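PDB 5O6M: Polyphosphate:AMP phosphotransferase from Meiothermus ruber H328, which uses inorganic polyphosphate as phosphate donor to convert AMP to ADP and ADP to ATP, and also acts on other nucleoside mono- and diphosphates. Local coordinates for residues 75-80 against 234-239; 160-165 against 244-249; 131-136 against 200-205; 63-68 against 208-213. The protein carries 1 engineered substitution. One frame throughout, in Å; residues are numbered along the deposited sequence.

Overall arrangement
All four contacts belong to the P-loop-type domain with its five-stranded parallel sheet. Interactions 1 and 2 share helix 232-249, and their centres lie about 16 Å apart. Interactions 3 and 4 share helix 203-217 and touch, with centres about 10 Å apart. R132 of interaction 3 packs on A209 and A212 of interaction 4, and W203 packs on M65. Interactions 2 and 3 are the most distant pair, about 31 Å between centres. The ATP site lies near interactions 3 and 4: V131 and L136 touch the nucleotide, and the Q63 side chain is about 7 Å from it. Strand 57-64 of interaction 4 leads on to helix 70-77 of interaction 1.

Interaction 1. Residues 75-80 against 234-239. With PO4 (phosphate ion), chain B; PO4 (phosphate ion), chain C.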
loop_
_atom_site.group_PDB
_atom_site.type_symbol
_atom_site.label_atom_id
_atom_site.label_comp_id
_atom_site.label_asym_id
_atom_site.label_seq_id
_atom_site.Cartn_x
_atom_site.Cartn_y
_atom_site.Cartn_z
ATOM N N ARG D 75 22.356 -8.389 -10.330
ATOM C CA ARG D 75 22.252 -9.054 -11.624
ATOM C C ARG D 75 23.001 -10.380 -11.620
ATOM O O ARG D 75 22.477 -11.404 -12.071
ATOM C CB ARG D 75 22.781 -8.133 -12.726
ATOM C CG ARG D 75 22.552 -8.656 -14.136
ATOM C CD ARG D 75 23.146 -7.730 -15.197
ATOM N NE ARG D 75 22.579 -6.385 -15.150
ATOM C CZ ARG D 75 23.259 -5.295 -14.806
ATOM N NH1 ARG D 75 24.543 -5.387 -14.485
ATOM N NH2 ARG D 75 22.655 -4.113 -14.790
ATOM N N VAL D 76 24.226 -10.382 -11.098
ATOM C CA VAL D 76 25.068 -11.572 -11.175
ATOM C C VAL D 76 24.736 -12.559 -10.063
ATOM O O VAL D 76 24.500 -13.745 -10.320
ATOM C CB VAL D 76 26.555 -11.173 -11.145
ATOM C CG1 VAL D 76 27.433 -12.408 -11.060
ATOM C CG2 VAL D 76 26.907 -10.348 -12.376
ATOM N N VAL D 77 24.684 -12.087 -8.815
ATOM C CA VAL D 77 24.556 -13.012 -7.691
ATOM C C VAL D 77 23.265 -13.809 -7.795
ATOM O O VAL D 77 23.236 -15.013 -7.509
ATOM C CB VAL D 77 24.634 -12.248 -6.356
ATOM C CG1 VAL D 77 24.265 -13.166 -5.200
ATOM C CG2 VAL D 77 26.017 -11.646 -6.160
ATOM N N PHE D 78 22.183 -13.161 -8.227
ATOM C CA PHE D 78 20.869 -13.788 -8.277
ATOM C C PHE D 78 20.467 -14.198 -9.690
ATOM O O PHE D 78 19.286 -14.464 -9.941
ATOM C CB PHE D 78 19.821 -12.859 -7.668
ATOM C CG PHE D 78 20.106 -12.490 -6.242
ATOM C CD1 PHE D 78 19.570 -13.234 -5.201
ATOM C CD2 PHE D 78 20.915 -11.408 -5.940
ATOM C CE1 PHE D 78 19.826 -12.899 -3.883
ATOM C CE2 PHE D 78 21.178 -11.071 -4.623
ATOM C CZ PHE D 78 20.631 -11.816 -3.594
ATOM N N ASP D 79 21.425 -14.274 -10.610
ATOM C CA ASP D 79 21.140 -14.776 -11.946
ATOM C C ASP D 79 20.570 -16.182 -11.846
ATOM O O ASP D 79 21.173 -17.063 -11.227
ATOM C CB ASP D 79 22.419 -14.774 -12.784
ATOM C CG ASP D 79 22.176 -15.168 -14.234
ATOM O OD1 ASP D 79 21.934 -14.258 -15.057
ATOM O OD2 ASP D 79 22.234 -16.376 -14.554
ATOM N N GLY D 80 19.397 -16.388 -12.435
ATOM C CA GLY D 80 18.769 -17.691 -12.445
ATOM C C GLY D 80 17.893 -18.009 -11.245
ATOM O O GLY D 80 17.307 -19.095 -11.202
ATOM N N TYR D 234 35.363 -11.240 -7.545
ATOM C CA TYR D 234 35.510 -11.526 -6.124
ATOM C C TYR D 234 34.295 -11.046 -5.342
ATOM O O TYR D 234 33.766 -11.771 -4.493
ATOM C CB TYR D 234 36.783 -10.881 -5.579
ATOM C CG TYR D 234 37.113 -11.321 -4.170
ATOM C CD1 TYR D 234 37.583 -12.607 -3.920
ATOM C CD2 TYR D 234 36.956 -10.461 -3.096
ATOM C CE1 TYR D 234 37.886 -13.020 -2.638
ATOM C CE2 TYR D 234 37.261 -10.866 -1.810
ATOM C CZ TYR D 234 37.726 -12.147 -1.589
ATOM O OH TYR D 234 38.029 -12.557 -0.315
ATOM N N ARG D 235 33.841 -9.823 -5.623
ATOM C CA ARG D 235 32.621 -9.315 -5.006
ATOM C C ARG D 235 31.479 -10.307 -5.176
ATOM O O ARG D 235 30.829 -10.701 -4.200
ATOM C CB ARG D 235 32.265 -7.960 -5.617
ATOM C CG ARG D 235 30.934 -7.377 -5.170
ATOM C CD ARG D 235 30.459 -6.334 -6.170
ATOM N NE ARG D 235 29.916 -6.952 -7.376
ATOM C CZ ARG D 235 29.867 -6.358 -8.564
ATOM N NH1 ARG D 235 30.347 -5.133 -8.718
ATOM N NH2 ARG D 235 29.347 -6.998 -9.603
ATOM N N ASN D 236 31.225 -10.722 -6.419
ATOM C CA ASN D 236 30.137 -11.655 -6.689
ATOM C C ASN D 236 30.353 -12.987 -5.977
ATOM O O ASN D 236 29.406 -13.563 -5.431
ATOM C CB ASN D 236 29.992 -11.868 -8.196
ATOM C CG ASN D 236 29.662 -10.585 -8.936
ATOM O OD1 ASN D 236 29.115 -9.645 -8.358
ATOM N ND2 ASN D 236 29.996 -10.540 -10.221
ATOM N N TRP D 237 31.589 -13.500 -5.979
ATOM C CA TRP D 237 31.841 -14.778 -5.315
ATOM C C TRP D 237 31.647 -14.662 -3.807
ATOM O O TRP D 237 31.008 -15.518 -3.184
ATOM C CB TRP D 237 33.253 -15.284 -5.615
ATOM C CG TRP D 237 33.582 -16.505 -4.794
ATOM C CD1 TRP D 237 33.255 -17.800 -5.087
ATOM C CD2 TRP D 237 34.239 -16.538 -3.520
ATOM N NE1 TRP D 237 33.693 -18.639 -4.089
ATOM C CE2 TRP D 237 34.297 -17.889 -3.114
ATOM C CE3 TRP D 237 34.793 -15.560 -2.688
ATOM C CZ2 TRP D 237 34.889 -18.284 -1.915
ATOM C CZ3 TRP D 237 35.380 -15.956 -1.495
ATOM C CH2 TRP D 237 35.423 -17.307 -1.122
ATOM N N LEU D 238 32.207 -13.614 -3.197
ATOM C CA LEU D 238 32.163 -13.496 -1.743
ATOM C C LEU D 238 30.737 -13.294 -1.249
ATOM O O LEU D 238 30.302 -13.949 -0.293
ATOM C CB LEU D 238 33.063 -12.350 -1.278
ATOM C CG LEU D 238 33.146 -12.186 0.240
ATOM C CD1 LEU D 238 33.528 -13.503 0.903
ATOM C CD2 LEU D 238 34.130 -11.091 0.608
ATOM N N VAL D 239 29.986 -12.399 -1.894
ATOM C CA VAL D 239 28.590 -12.208 -1.511
ATOM C C VAL D 239 27.828 -13.517 -1.656
ATOM O O VAL D 239 27.026 -13.886 -0.790
ATOM C CB VAL D 239 27.947 -11.079 -2.335
ATOM C CG1 VAL D 239 26.440 -11.076 -2.136
ATOM C CG2 VAL D 239 28.535 -9.731 -1.935
HETATM P P PO4 B . 29.387 -4.979 -12.885
HETATM O O1 PO4 B . 30.400 -4.486 -13.892
HETATM O O2 PO4 B . 29.692 -6.413 -12.515
HETATM O O3 PO4 B . 28.004 -4.914 -13.485
HETATM O O4 PO4 B . 29.447 -4.115 -11.647
HETATM P P PO4 C . 26.323 -1.762 -14.621
HETATM O O1 PO4 C . 26.969 -3.108 -14.830
HETATM O O2 PO4 C . 27.305 -0.668 -14.974
HETATM O O3 PO4 C . 25.108 -1.664 -15.516
HETATM O O4 PO4 C . 25.918 -1.625 -13.172
#
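V77 and N236 bring two helical backbones together, with their CA atoms 5.8 Å apart. Residues 75-77 end helix 70-77, which follows the phosphate-binding loop of this P-loop fold; F78 is the first residue to leave helical geometry. Residues 234-239 lie in helix 232-249. The side chains of V76 and N236 cross at about a right angle. With chi1 at 173°, V76 CG1 stands anti to the backbone N and is the branch that meets the amide, 3.3 Å from N236 ND2. V77 sends CG2 across, 4.1 Å from V239 CG1 and 4.0 Å from the carbonyl N236 O. Its second methyl, CG1, sits over one face of the F78 ring. L36 of helix 29-53 touches both V76 and N236, so three helices meet here. V239 also packs on F166, L168 and I227, which places this face of the helix against the sheet. R235 also holds the phosphate ion of chain B, through NH2 to O2 at 3.0 Å and NH1 to O4 at 3.2 Å. It fixes the amide of its neighbour as well: R235 NH2 lies 2.9 Å from N236 OD1, and R235 NE reaches the same N236 OD1 at 3.0 Å, from 41° above the carbonyl plane.

Interaction 2. Residues 160-165 against 244-249; sequences GTTILK and VETLEG
T246 fits its side chain against two alternate residues of the strand, T162 and L164. The tight part is this cluster of three, and it begins methyl on methyl: T162 CG2 lies 3.7 Å from T246 CG2. The two threonine side chains run antiparallel, one alongside the other. Both methyls are anti to their own backbone N, and this sets the threonines carbon to carbon. L164 meets T246 tip to tip, with CD1 3.8 Å from T246 OG1. Its other methyl, CD2, comes within 4.1 Å of T246 CG2. The hydroxyl of T246 is not left to the leucine, since OG1 bonds to I242 O, one turn back in the helix. In the parallel sheet of this P-loop domain, strand 161-169 is flanked by 57-64 and 224-228, and helix 232-249 packs on one face. The backbones stay well apart, with the CA atoms of T162 and T246 at 8.5 Å. I163 points the other way and packs on E153 and L156 of helix 145-158. L164 is buried, while T162 and T246 stay partly exposed, although L250 also touches T162. On the solvent side of the helix E245 and E248 are exposed, and E248 OE2 forms a salt bridge with R42.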
loop_
_atom_site.group_PDB
_atom_site.type_symbol
_atom_site.label_atom_id
_atom_site.label_comp_id
_atom_site.label_asym_id
_atom_site.label_seq_id
_atom_site.Cartn_x
_atom_site.Cartn_y
_atom_site.Cartn_z
ATOM N N GLY D 160 11.761 -13.096 13.325
ATOM C CA GLY D 160 11.941 -14.147 12.343
ATOM C C GLY D 160 12.661 -13.803 11.055
ATOM O O GLY D 160 12.662 -14.615 10.126
ATOM N N THR D 161 13.281 -12.631 10.968
ATOM C CA THR D 161 13.961 -12.205 9.749
ATOM C C THR D 161 15.465 -12.424 9.881
ATOM O O THR D 161 16.087 -11.936 10.831
ATOM C CB THR D 161 13.661 -10.737 9.436
ATOM O OG1 THR D 161 12.250 -10.560 9.252
ATOM C CG2 THR D 161 14.381 -10.313 8.169
ATOM N N THR D 162 16.040 -13.162 8.932
ATOM C CA THR D 162 17.488 -13.259 8.794
ATOM C C THR D 162 17.993 -12.070 7.983
ATOM O O THR D 162 17.570 -11.865 6.840
ATOM C CB THR D 162 17.888 -14.571 8.120
ATOM O OG1 THR D 162 17.560 -15.676 8.973
ATOM C CG2 THR D 162 19.370 -14.576 7.826
ATOM N N ILE D 163 18.911 -11.302 8.565
ATOM C CA ILE D 163 19.344 -10.024 8.013
ATOM C C ILE D 163 20.802 -10.126 7.596
ATOM O O ILE D 163 21.665 -10.476 8.411
ATOM C CB ILE D 163 19.150 -8.880 9.021
ATOM C CG1 ILE D 163 17.688 -8.795 9.456
ATOM C CG2 ILE D 163 19.619 -7.557 8.426
ATOM C CD1 ILE D 163 17.442 -7.771 10.553
ATOM N N LEU D 164 21.076 -9.808 6.336
ATOM C CA LEU D 164 22.436 -9.674 5.836
ATOM C C LEU D 164 22.601 -8.275 5.263
ATOM O O LEU D 164 21.805 -7.848 4.420
ATOM C CB LEU D 164 22.751 -10.722 4.759
ATOM C CG LEU D 164 22.783 -12.193 5.177
ATOM C CD1 LEU D 164 23.744 -12.975 4.292
ATOM C CD2 LEU D 164 23.157 -12.334 6.640
ATOM N N LYS D 165 23.638 -7.573 5.705
ATOM C CA LYS D 165 23.942 -6.242 5.204
ATOM C C LYS D 165 25.315 -6.268 4.552
ATOM O O LYS D 165 26.297 -6.691 5.171
ATOM C CB LYS D 165 23.875 -5.203 6.326
ATOM C CG LYS D 165 22.496 -5.118 6.978
ATOM C CD LYS D 165 22.456 -4.122 8.128
ATOM C CE LYS D 165 23.253 -4.586 9.328
ATOM N NZ LYS D 165 23.007 -3.696 10.506
ATOM N N VAL D 244 24.865 -18.035 0.650
ATOM C CA VAL D 244 24.509 -19.451 0.572
ATOM C C VAL D 244 24.653 -20.121 1.933
ATOM O O VAL D 244 23.752 -20.834 2.390
ATOM C CB VAL D 244 25.352 -20.164 -0.500
ATOM C CG1 VAL D 244 25.309 -21.670 -0.280
ATOM C CG2 VAL D 244 24.842 -19.813 -1.890
ATOM N N GLU D 245 25.794 -19.913 2.598
ATOM C CA GLU D 245 26.019 -20.565 3.886
ATOM C C GLU D 245 24.956 -20.160 4.899
ATOM O O GLU D 245 24.382 -21.011 5.590
ATOM C CB GLU D 245 27.419 -20.244 4.410
ATOM C CG GLU D 245 27.664 -20.749 5.827
ATOM C CD GLU D 245 29.135 -20.791 6.195
ATOM O OE1 GLU D 245 29.969 -20.976 5.283
ATOM O OE2 GLU D 245 29.455 -20.642 7.396
ATOM N N THR D 246 24.680 -18.856 5.001
ATOM C CA THR D 246 23.597 -18.387 5.862
ATOM C C THR D 246 22.299 -19.131 5.562
ATOM O O THR D 246 21.581 -19.546 6.479
ATOM C CB THR D 246 23.413 -16.878 5.698
ATOM O OG1 THR D 246 24.657 -16.217 5.957
ATOM C CG2 THR D 246 22.363 -16.362 6.672
ATOM N N LEU D 247 21.971 -19.291 4.277
ATOM C CA LEU D 247 20.760 -20.023 3.913
ATOM C C LEU D 247 20.853 -21.490 4.323
ATOM O O LEU D 247 19.869 -22.070 4.798
ATOM C CB LEU D 247 20.499 -19.887 2.412
ATOM C CG LEU D 247 20.096 -18.480 1.967
ATOM C CD1 LEU D 247 19.938 -18.391 0.464
ATOM C CD2 LEU D 247 18.804 -18.067 2.662
ATOM N N GLU D 248 22.029 -22.107 4.152
ATOM C CA GLU D 248 22.214 -23.484 4.609
ATOM C C GLU D 248 21.968 -23.606 6.106
ATOM O O GLU D 248 21.383 -24.592 6.573
ATOM C CB GLU D 248 23.624 -23.973 4.272
ATOM C CG GLU D 248 23.952 -24.032 2.793
ATOM C CD GLU D 248 23.835 -25.438 2.227
ATOM O OE1 GLU D 248 23.068 -26.249 2.793
ATOM O OE2 GLU D 248 24.516 -25.729 1.220
ATOM N N GLY D 249 22.415 -22.612 6.876
ATOM C CA GLY D 249 22.243 -22.642 8.317
ATOM C C GLY D 249 20.801 -22.664 8.774
ATOM O O GLY D 249 20.531 -23.033 9.921
#

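Interaction 3. Residues 131-136 against 200-205. With PO4 (phosphate ion), chain Z.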
loop_
_atom_site.group_PDB
_atom_site.type_symbol
_atom_site.label_atom_id
_atom_site.label_comp_id
_atom_site.label_asym_id
_atom_site.label_seq_id
_atom_site.Cartn_x
_atom_site.Cartn_y
_atom_site.Cartn_z
ATOM N N VAL D 131 21.582 11.762 3.860
ATOM C CA VAL D 131 20.900 12.692 4.757
ATOM C C VAL D 131 21.906 13.372 5.678
ATOM O O VAL D 131 21.790 14.566 5.977
ATOM C CB VAL D 131 19.805 11.958 5.554
ATOM C CG1 VAL D 131 19.355 12.803 6.747
ATOM C CG2 VAL D 131 18.627 11.626 4.655
ATOM N N ARG D 132 22.904 12.621 6.149
ATOM C CA ARG D 132 23.944 13.194 6.995
ATOM C C ARG D 132 24.940 14.022 6.186
ATOM O O ARG D 132 25.269 15.152 6.562
ATOM C CB ARG D 132 24.661 12.082 7.759
ATOM C CG ARG D 132 26.112 12.385 8.105
ATOM C CD ARG D 132 26.662 11.347 9.067
ATOM N NE ARG D 132 28.120 11.386 9.157
ATOM C CZ ARG D 132 28.816 10.934 10.196
ATOM N NH1 ARG D 132 28.190 10.423 11.247
ATOM N NH2 ARG D 132 30.141 11.001 10.187
ATOM N N VAL D 133 25.427 13.474 5.071
ATOM C CA VAL D 133 26.483 14.142 4.312
ATOM C C VAL D 133 26.016 15.509 3.827
ATOM O O VAL D 133 26.779 16.482 3.839
ATOM C CB VAL D 133 26.946 13.255 3.142
ATOM C CG1 VAL D 133 27.740 14.078 2.139
ATOM C CG2 VAL D 133 27.773 12.088 3.659
ATOM N N LYS D 134 24.765 15.603 3.387
ATOM C CA LYS D 134 24.207 16.846 2.873
ATOM C C LYS D 134 23.341 17.563 3.898
ATOM O O LYS D 134 22.610 18.492 3.537
ATOM C CB LYS D 134 23.412 16.582 1.594
ATOM C CG LYS D 134 24.256 16.025 0.467
ATOM C CD LYS D 134 23.446 15.838 -0.806
ATOM C CE LYS D 134 24.304 15.244 -1.917
ATOM N NZ LYS D 134 23.496 14.816 -3.092
ATOM N N ASN D 135 23.389 17.141 5.159
ATOM C CA ASN D 135 22.628 17.779 6.233
ATOM C C ASN D 135 21.178 18.015 5.815
ATOM O O ASN D 135 20.650 19.126 5.904
ATOM C CB ASN D 135 23.288 19.089 6.667
ATOM C CG ASN D 135 24.721 18.898 7.119
ATOM O OD1 ASN D 135 25.658 19.361 6.465
ATOM N ND2 ASN D 135 24.900 18.208 8.242
ATOM N N LEU D 136 20.519 16.943 5.367
ATOM C CA LEU D 136 19.106 17.049 5.024
ATOM C C LEU D 136 18.238 17.194 6.264
ATOM O O LEU D 136 17.097 17.651 6.159
ATOM C CB LEU D 136 18.673 15.837 4.200
ATOM C CG LEU D 136 19.406 15.672 2.866
ATOM C CD1 LEU D 136 18.844 14.498 2.076
ATOM C CD2 LEU D 136 19.339 16.956 2.050
ATOM N N ARG D 200 30.617 12.482 -5.759
ATOM C CA ARG D 200 32.017 12.077 -5.828
ATOM C C ARG D 200 32.919 13.122 -5.187
ATOM O O ARG D 200 33.882 12.783 -4.492
ATOM C CB ARG D 200 32.439 11.850 -7.277
ATOM C CG ARG D 200 33.938 11.763 -7.413
ATOM C CD ARG D 200 34.384 11.160 -8.717
ATOM N NE ARG D 200 35.839 11.177 -8.788
ATOM C CZ ARG D 200 36.614 10.228 -8.278
ATOM N NH1 ARG D 200 36.065 9.186 -7.671
ATOM N NH2 ARG D 200 37.932 10.320 -8.374
ATOM N N ARG D 201 32.622 14.397 -5.426
ATOM C CA ARG D 201 33.378 15.476 -4.803
ATOM C C ARG D 201 33.329 15.390 -3.281
ATOM O O ARG D 201 34.249 15.868 -2.604
ATOM C CB ARG D 201 32.840 16.809 -5.320
ATOM C CG ARG D 201 33.411 18.051 -4.688
ATOM C CD ARG D 201 32.647 19.256 -5.205
ATOM N NE ARG D 201 31.265 19.257 -4.737
ATOM C CZ ARG D 201 30.878 19.634 -3.523
ATOM N NH1 ARG D 201 31.771 20.056 -2.638
ATOM N NH2 ARG D 201 29.593 19.591 -3.196
ATOM N N LEU D 202 32.274 14.788 -2.727
ATOM C CA LEU D 202 32.120 14.568 -1.293
ATOM C C LEU D 202 32.595 13.183 -0.847
ATOM O O LEU D 202 32.152 12.697 0.198
ATOM C CB LEU D 202 30.658 14.764 -0.882
ATOM C CG LEU D 202 30.043 16.158 -0.977
ATOM C CD1 LEU D 202 28.529 16.063 -0.980
ATOM C CD2 LEU D 202 30.512 17.024 0.181
ATOM N N TRP D 203 33.470 12.536 -1.621
ATOM C CA TRP D 203 33.848 11.150 -1.346
ATOM C C TRP D 203 34.193 10.922 0.124
ATOM O O TRP D 203 33.727 9.956 0.741
ATOM C CB TRP D 203 35.031 10.752 -2.229
ATOM C CG TRP D 203 35.604 9.405 -1.898
ATOM C CD1 TRP D 203 36.530 9.125 -0.936
ATOM C CD2 TRP D 203 35.323 8.162 -2.558
ATOM N NE1 TRP D 203 36.822 7.784 -0.935
ATOM C CE2 TRP D 203 36.099 7.169 -1.923
ATOM C CE3 TRP D 203 34.486 7.790 -3.613
ATOM C CZ2 TRP D 203 36.062 5.832 -2.311
ATOM C CZ3 TRP D 203 34.453 6.461 -3.997
ATOM C CH2 TRP D 203 35.235 5.498 -3.347
ATOM N N ASP D 204 35.008 11.804 0.709
ATOM C CA ASP D 204 35.499 11.551 2.063
ATOM C C ASP D 204 34.391 11.677 3.100
ATOM O O ASP D 204 34.331 10.885 4.049
ATOM C CB ASP D 204 36.662 12.488 2.389
ATOM C CG ASP D 204 37.887 12.210 1.539
ATOM O OD1 ASP D 204 38.254 11.022 1.404
ATOM O OD2 ASP D 204 38.482 13.171 1.008
ATOM N N ARG D 205 33.507 12.665 2.951
ATOM C CA ARG D 205 32.403 12.778 3.895
ATOM C C ARG D 205 31.477 11.569 3.817
ATOM O O ARG D 205 30.934 11.138 4.842
ATOM C CB ARG D 205 31.631 14.074 3.660
ATOM C CG ARG D 205 32.372 15.325 4.116
ATOM C CD ARG D 205 31.404 16.475 4.353
ATOM N NE ARG D 205 31.700 17.635 3.516
ATOM C CZ ARG D 205 32.345 18.720 3.935
ATOM N NH1 ARG D 205 32.568 19.726 3.099
ATOM N NH2 ARG D 205 32.766 18.802 5.191
HETATM P P PO4 Z . 31.403 9.960 13.774
HETATM O O1 PO4 Z . 31.995 8.743 13.100
HETATM O O2 PO4 Z . 31.600 11.175 12.898
HETATM O O3 PO4 Z . 32.099 10.178 15.096
HETATM O O4 PO4 Z . 29.926 9.750 14.012
#
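V133 meets both L202 and R205, one branch doing most of the work on each. V133 CG1 lies 3.8 Å from L202 CD1, an apolar contact between side chains that point in opposite senses. V133 CG2 rests on the backbone of R205, 3.5 Å from R205 O. The valine stands at the end of helix 130-133, which a Schellman motif closes. N135, with positive phi, is its C-prime residue; L136 N bonds to V131 O and N135 N to R132 O. Across the contact, L202 is the N-cap residue of helix 203-217. K134 adds a looser touch, its CE 4.4 Å from L202 CD1. Its charged end goes to D199 through a salt bridge. Further out, Y206 touches both V133 and K134. V131 and L136, on this same helix end and turn, touch the bound ATP. R132 runs extended from CG to NE along A209 and A212, and its NH1 also makes a weak hydrogen bond to Y146 OH. Cutting R132 back to an alanine is likely to open a gap beside A209 and A212 and to leave a phosphate ion without its two guanidinium donors. That phosphate probably comes from the crystallisation liquor and lies at the guanidinium edge. R132 NH2 bonds to phosphate O2 at 3.1 Å, while R132 NH1 makes a weak but straighter bond to O4 at 3.3 Å (168°).

Interaction 4. Residues 63-68 against 208-213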
loop_
_atom_site.group_PDB
_atom_site.type_symbol
_atom_site.label_atom_id
_atom_site.label_comp_id
_atom_site.label_asym_id
_atom_site.label_seq_id
_atom_site.Cartn_x
_atom_site.Cartn_y
_atom_site.Cartn_z
ATOM N N GLN D 63 24.439 -1.632 0.141
ATOM C CA GLN D 63 24.829 -0.229 0.110
ATOM C C GLN D 63 26.229 -0.117 -0.485
ATOM O O GLN D 63 27.062 -1.012 -0.322
ATOM C CB GLN D 63 24.791 0.403 1.515
ATOM C CG GLN D 63 23.389 0.536 2.133
ATOM C CD GLN D 63 22.558 1.684 1.559
ATOM O OE1 GLN D 63 21.331 1.681 1.665
ATOM N NE2 GLN D 63 23.222 2.679 0.982
ATOM N N ALA D 64 26.481 0.985 -1.185
ATOM C CA ALA D 64 27.784 1.199 -1.802
ATOM C C ALA D 64 27.889 2.650 -2.239
ATOM O O ALA D 64 26.880 3.343 -2.405
ATOM C CB ALA D 64 28.006 0.265 -2.997
ATOM N N MET D 65 29.129 3.109 -2.403
ATOM C CA MET D 65 29.347 4.357 -3.114
ATOM C C MET D 65 28.745 4.253 -4.511
ATOM O O MET D 65 28.576 3.158 -5.059
ATOM C CB MET D 65 30.842 4.672 -3.209
ATOM C CG MET D 65 31.555 4.813 -1.870
ATOM S SD MET D 65 30.941 6.178 -0.860
ATOM C CE MET D 65 30.968 7.516 -2.048
ATOM N N ASP D 66 28.416 5.408 -5.090
ATOM C CA ASP D 66 27.869 5.420 -6.440
ATOM C C ASP D 66 28.805 4.678 -7.384
ATOM O O ASP D 66 30.023 4.873 -7.350
ATOM C CB ASP D 66 27.659 6.857 -6.915
ATOM C CG ASP D 66 26.684 7.622 -6.044
ATOM O OD1 ASP D 66 25.816 6.977 -5.417
ATOM O OD2 ASP D 66 26.788 8.866 -5.985
ATOM N N ALA D 67 28.229 3.826 -8.228
ATOM C CA ALA D 67 28.969 2.938 -9.115
ATOM C C ALA D 67 29.756 1.883 -8.351
ATOM O O ALA D 67 30.640 1.237 -8.931
ATOM C CB ALA D 67 29.914 3.719 -10.037
ATOM N N GLY D 68 29.459 1.683 -7.065
ATOM C CA GLY D 68 30.141 0.685 -6.264
ATOM C C GLY D 68 29.749 -0.747 -6.545
ATOM O O GLY D 68 30.277 -1.652 -5.892
ATOM N N GLU D 208 33.208 8.650 5.663
ATOM C CA GLU D 208 33.054 8.812 7.104
ATOM C C GLU D 208 31.666 8.381 7.558
ATOM O O GLU D 208 31.520 7.709 8.587
ATOM C CB GLU D 208 33.329 10.264 7.493
ATOM C CG GLU D 208 34.772 10.684 7.283
ATOM C CD GLU D 208 34.971 12.183 7.364
ATOM O OE1 GLU D 208 33.979 12.907 7.593
ATOM O OE2 GLU D 208 36.121 12.640 7.189
ATOM N N ALA D 209 30.631 8.763 6.806
ATOM C CA ALA D 209 29.274 8.370 7.169
ATOM C C ALA D 209 29.117 6.855 7.139
ATOM O O ALA D 209 28.467 6.274 8.017
ATOM C CB ALA D 209 28.264 9.037 6.235
ATOM N N TYR D 210 29.708 6.195 6.139
ATOM C CA TYR D 210 29.609 4.742 6.077
ATOM C C TYR D 210 30.297 4.089 7.269
ATOM O O TYR D 210 29.759 3.147 7.863
ATOM C CB TYR D 210 30.186 4.223 4.761
ATOM C CG TYR D 210 29.150 4.072 3.670
ATOM C CD1 TYR D 210 28.159 3.101 3.759
ATOM C CD2 TYR D 210 29.166 4.888 2.544
ATOM C CE1 TYR D 210 27.207 2.951 2.763
ATOM C CE2 TYR D 210 28.220 4.745 1.541
ATOM C CZ TYR D 210 27.243 3.774 1.657
ATOM O OH TYR D 210 26.300 3.625 0.666
ATOM N N GLU D 211 31.482 4.572 7.642
ATOM C CA GLU D 211 32.156 4.010 8.807
ATOM C C GLU D 211 31.327 4.226 10.069
ATOM O O GLU D 211 31.208 3.324 10.906
ATOM C CB GLU D 211 33.553 4.608 8.961
ATOM C CG GLU D 211 34.327 4.028 10.139
ATOM C CD GLU D 211 35.758 4.527 10.217
ATOM O OE1 GLU D 211 36.013 5.511 10.942
ATOM O OE2 GLU D 211 36.626 3.929 9.543
ATOM N N ALA D 212 30.756 5.421 10.226
ATOM C CA ALA D 212 29.909 5.687 11.384
ATOM C C ALA D 212 28.687 4.778 11.378
ATOM O O ALA D 212 28.353 4.155 12.393
ATOM C CB ALA D 212 29.493 7.158 11.402
ATOM N N ALA D 213 27.997 4.701 10.238
ATOM C CA ALA D 213 26.813 3.853 10.139
ATOM C C ALA D 213 27.157 2.396 10.417
ATOM O O ALA D 213 26.467 1.717 11.186
ATOM C CB ALA D 213 26.176 4.004 8.758
#
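Y210 OH is the polar centre of this buried contact. Q63 NE2 donates a hydrogen bond to it at 3.2 Å, with an N-H...O angle of 153°, and the hydroxyl lies nearly in the amide plane. The backbone of A64 closes in as well, with A64 O 3.1 Å and A64 N 3.2 Å from Y210 OH. The Q63 chain bends at chi2 (-76°), which turns its amide back to the phenol. Q63 CB meets the edge of the ring, 3.7 Å from Y210 CE1. M65 adds a Met-aromatic contact: SD is 3.9 Å from Y210 CE2 and approaches the ring obliquely. F167 meets the same ring, and L129 touches it too. Residues 63-68 run from the end of strand 57-64 into a type II turn from M65 to G68. In this P-loop fold the turn leads to K70 and D71 of the ATP pocket. Q63 NE2 also bonds to E126 OE2, its stronger partner and a residue of that pocket, and Q63 OE1 bonds to S123 OG. A phenylalanine in place of Y210 would probably keep the ring packing but cost Q63 NE2 its hydroxyl acceptor, leaving the amide to E126 and S123. The phenol thus joins helix 203-217 to the strand end just before the phosphate-binding loop. Through Q63 it is placed as a second shell to E126, and probably helps to set that residue's position.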